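PDB 4MUQ: D,D-dipeptidase/D,D-carboxypeptidase from Enterococcus faecalis, which probably uses a bound zinc ion to cleave D-Ala-D-Ala dipeptides and the terminal D-alanine of peptidoglycan precursors, contributing to vancomycin resistance. Local coordinates for residues L116-K121 with G134-F139. Residues are numbered along the deposited sequence; the frame is centred on the assembly and turned at random.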
ATOM      1  N   LEU A 116       7.089  -5.033  -9.747  1.00 10.78           N
ATOM      2  CA  LEU A 116       7.084  -4.812 -11.183  1.00 11.35           C
ATOM      3  C   LEU A 116       8.490  -4.962 -11.763  1.00 12.97           C
ATOM      4  O   LEU A 116       9.490  -4.720 -11.075  1.00 15.10           O
ATOM      5  CB  LEU A 116       6.576  -3.404 -11.495  1.00 13.51           C
ATOM      6  CG  LEU A 116       5.171  -3.096 -10.981  1.00 11.92           C
ATOM      7  CD1 LEU A 116       4.856  -1.631 -11.204  1.00 15.31           C
ATOM      8  CD2 LEU A 116       4.140  -3.968 -11.685  1.00 16.64           C
ATOM      9  N   GLY A 117       8.571  -5.351 -13.027  1.00 14.38           N
ATOM     10  CA  GLY A 117       9.862  -5.469 -13.676  1.00 16.92           C
ATOM     11  C   GLY A 117       9.816  -5.106 -15.136  1.00 18.72           C
ATOM     12  O   GLY A 117       8.754  -5.112 -15.771  1.00 18.03           O
ATOM     13  N   LEU A 118      10.989  -4.763 -15.665  1.00 28.44           N
ATOM     14  CA  LEU A 118      11.184  -4.590 -17.096  1.00 39.47           C
ATOM     15  C   LEU A 118      10.853  -5.888 -17.817  1.00 25.32           C
ATOM     16  O   LEU A 118      11.228  -6.970 -17.360  1.00 41.26           O
ATOM     17  CB  LEU A 118      12.638  -4.218 -17.381  1.00 48.20           C
ATOM     18  CG  LEU A 118      12.938  -2.742 -17.597  1.00 48.85           C
ATOM     19  CD1 LEU A 118      14.419  -2.521 -17.849  1.00 38.38           C
ATOM     20  CD2 LEU A 118      12.128  -2.221 -18.767  1.00 33.47           C
ATOM     21  N   ASN A 119      10.139  -5.794 -18.933  1.00 31.82           N
ATOM     22  CA  ASN A 119       9.820  -6.993 -19.693  1.00 33.91           C
ATOM     23  C   ASN A 119      11.041  -7.506 -20.435  1.00 47.54           C
ATOM     24  O   ASN A 119      11.395  -7.001 -21.499  1.00 55.48           O
ATOM     25  CB  ASN A 119       8.673  -6.741 -20.671  1.00 40.96           C
ATOM     26  CG  ASN A 119       8.140  -8.024 -21.312  1.00 40.62           C
ATOM     27  OD1 ASN A 119       8.893  -8.946 -21.619  1.00 60.75           O
ATOM     28  ND2 ASN A 119       6.830  -8.076 -21.521  1.00 45.02           N
ATOM     29  N   LYS A 120      11.678  -8.513 -19.853  1.00 51.04           N
ATOM     30  CA  LYS A 120      12.765  -9.223 -20.500  1.00 55.76           C
ATOM     31  C   LYS A 120      12.555 -10.707 -20.225  1.00 48.92           C
ATOM     32  O   LYS A 120      11.944 -11.076 -19.220  1.00 59.48           O
ATOM     33  CB  LYS A 120      14.110  -8.745 -19.960  1.00 45.24           C
ATOM     34  CG  LYS A 120      14.272  -8.937 -18.471  1.00 53.44           C
ATOM     35  CD  LYS A 120      15.554  -8.289 -17.977  1.00 54.56           C
ATOM     36  CE  LYS A 120      15.539  -6.783 -18.210  1.00 56.15           C
ATOM     37  NZ  LYS A 120      16.719  -6.107 -17.595  1.00 55.52           N
ATOM     38  N   LYS A 121      13.047 -11.562 -21.115  1.00 54.15           N
ATOM     39  CA  LYS A 121      12.754 -12.991 -21.014  1.00 64.66           C
ATOM     40  C   LYS A 121      13.260 -13.672 -19.735  1.00 66.68           C
ATOM     41  O   LYS A 121      12.714 -14.694 -19.317  1.00 66.18           O
ATOM     42  CB  LYS A 121      13.227 -13.738 -22.262  1.00 57.61           C
ATOM     43  CG  LYS A 121      12.109 -13.989 -23.264  1.00 63.72           C
ATOM     44  CD  LYS A 121      12.627 -14.684 -24.506  1.00 66.79           C
ATOM     45  CE  LYS A 121      13.401 -13.718 -25.381  1.00 64.31           C
ATOM     46  NZ  LYS A 121      14.307 -14.425 -26.321  1.00 71.64           N
ATOM     47  N   GLY A 134      13.561   5.621 -18.096  1.00 24.80           N
ATOM     48  CA  GLY A 134      12.608   5.131 -19.075  1.00 25.37           C
ATOM     49  C   GLY A 134      11.215   4.887 -18.531  1.00 23.64           C
ATOM     50  O   GLY A 134      10.758   5.572 -17.612  1.00 22.30           O
ATOM     51  N   ILE A 135      10.554   3.888 -19.107  1.00 24.79           N
ATOM     52  CA  ILE A 135       9.158   3.596 -18.812  1.00 22.84           C
ATOM     53  C   ILE A 135       8.924   3.243 -17.345  1.00 22.49           C
ATOM     54  O   ILE A 135       7.895   3.606 -16.777  1.00 19.79           O
ATOM     55  CB  ILE A 135       8.604   2.489 -19.759  1.00 24.01           C
ATOM     56  CG1 ILE A 135       7.082   2.392 -19.647  1.00 26.55           C
ATOM     57  CG2 ILE A 135       9.275   1.143 -19.495  1.00 30.40           C
ATOM     58  CD1 ILE A 135       6.364   3.657 -20.088  1.00 28.83           C
ATOM     59  N   CYS A 136       9.876   2.548 -16.724  1.00 20.37           N
ATOM     60  CA  CYS A 136       9.726   2.173 -15.323  1.00 18.27           C
ATOM     61  C   CYS A 136       9.701   3.405 -14.433  1.00 17.24           C
ATOM     62  O   CYS A 136       8.952   3.464 -13.455  1.00 17.85           O
ATOM     63  CB  CYS A 136      10.839   1.228 -14.873  1.00 20.18           C
ATOM     64  SG  CYS A 136      10.816  -0.361 -15.705  1.00 22.24           S
ATOM     65  N   ASP A 137      10.513   4.399 -14.779  1.00 19.39           N
ATOM     66  CA  ASP A 137      10.519   5.634 -14.004  1.00 21.02           C
ATOM     67  C   ASP A 137       9.294   6.497 -14.298  1.00 17.68           C
ATOM     68  O   ASP A 137       8.829   7.231 -13.422  1.00 20.56           O
ATOM     69  CB  ASP A 137      11.793   6.442 -14.227  1.00 22.71           C
ATOM     70  CG  ASP A 137      12.111   7.332 -13.045  1.00 22.75           C
ATOM     71  OD1 ASP A 137      12.083   6.826 -11.904  1.00 20.93           O
ATOM     72  OD2 ASP A 137      12.355   8.538 -13.252  1.00 29.45           O
ATOM     73  N   GLU A 138       8.764   6.402 -15.513  1.00 19.17           N
ATOM     74  CA  GLU A 138       7.485   7.039 -15.815  1.00 21.21           C
ATOM     75  C   GLU A 138       6.392   6.469 -14.919  1.00 20.13           C
ATOM     76  O   GLU A 138       5.569   7.212 -14.377  1.00 19.81           O
ATOM     77  CB  GLU A 138       7.103   6.840 -17.282  1.00 22.13           C
ATOM     78  CG  GLU A 138       7.892   7.691 -18.262  1.00 25.87           C
ATOM     79  CD  GLU A 138       7.260   7.713 -19.645  1.00 32.21           C
ATOM     80  OE1 GLU A 138       7.965   7.400 -20.626  1.00 49.61           O
ATOM     81  OE2 GLU A 138       6.060   8.049 -19.754  1.00 41.79           O
ATOM     82  N   PHE A 139       6.388   5.152 -14.741  1.00 17.25           N
ATOM     83  CA  PHE A 139       5.458   4.547 -13.804  1.00 16.11           C
ATOM     84  C   PHE A 139       5.667   5.103 -12.396  1.00 15.81           C
ATOM     85  O   PHE A 139       4.709   5.490 -11.706  1.00 15.62           O
ATOM     86  CB  PHE A 139       5.592   3.015 -13.770  1.00 17.40           C
ATOM     87  CG  PHE A 139       4.654   2.368 -12.787  1.00 16.15           C
ATOM     88  CD1 PHE A 139       3.409   1.910 -13.200  1.00 18.51           C
ATOM     89  CD2 PHE A 139       4.997   2.250 -11.449  1.00 14.07           C
ATOM     90  CE1 PHE A 139       2.520   1.343 -12.293  1.00 17.93           C
ATOM     91  CE2 PHE A 139       4.113   1.701 -10.527  1.00 13.31           C
ATOM     92  CZ  PHE A 139       2.874   1.236 -10.958  1.00 16.48           C
TER
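L116 lays its CD1 methyl over one face of the F139 ring, a CH-pi contact in which the methyl carbon sits 3.7 Å from the ring centroid and 21° off the ring normal. The pair illustrates how a helix is seated on the antiparallel sheet of the Hedgehog/DD-peptidase fold: strand 113-118 is an inner strand of that sheet, and after a loop helix 134-142 runs back alongside it. The axes of strand residues 116-118 and helix residues 134-139 approach to 9.1 Å, their N-to-C directions 155° apart and so nearly antiparallel. Because F139 holds its CG anti to the backbone N (chi1 179°), the ring is carried from the helix to the leucine, and the two side chains cross at about a right angle. Around the same ring, F169 makes an edge-to-face contact, while I68 of the neighbouring strand and L55, I58 and I62 of helix 49-62 add aliphatic packing, placing the phenylalanine in a hydrophobic layer between sheet and helices. Nearer the start of the helix, C136 points its thiol at the strand and meets L118. I135 makes a looser approach, its CG2 lying 4.5 Å from L118 CD2. The contacts between the two segments are all between apolar side chains, the cysteine sulfur included. They lie near the zinc site, for L116 directly follows the zinc ligand D115 and its side chain is about 9 Å from the zinc ion. C136 SG rests against the branch point of L118, 3.7 Å from L118 CG and 3.8 Å from L118 CD2.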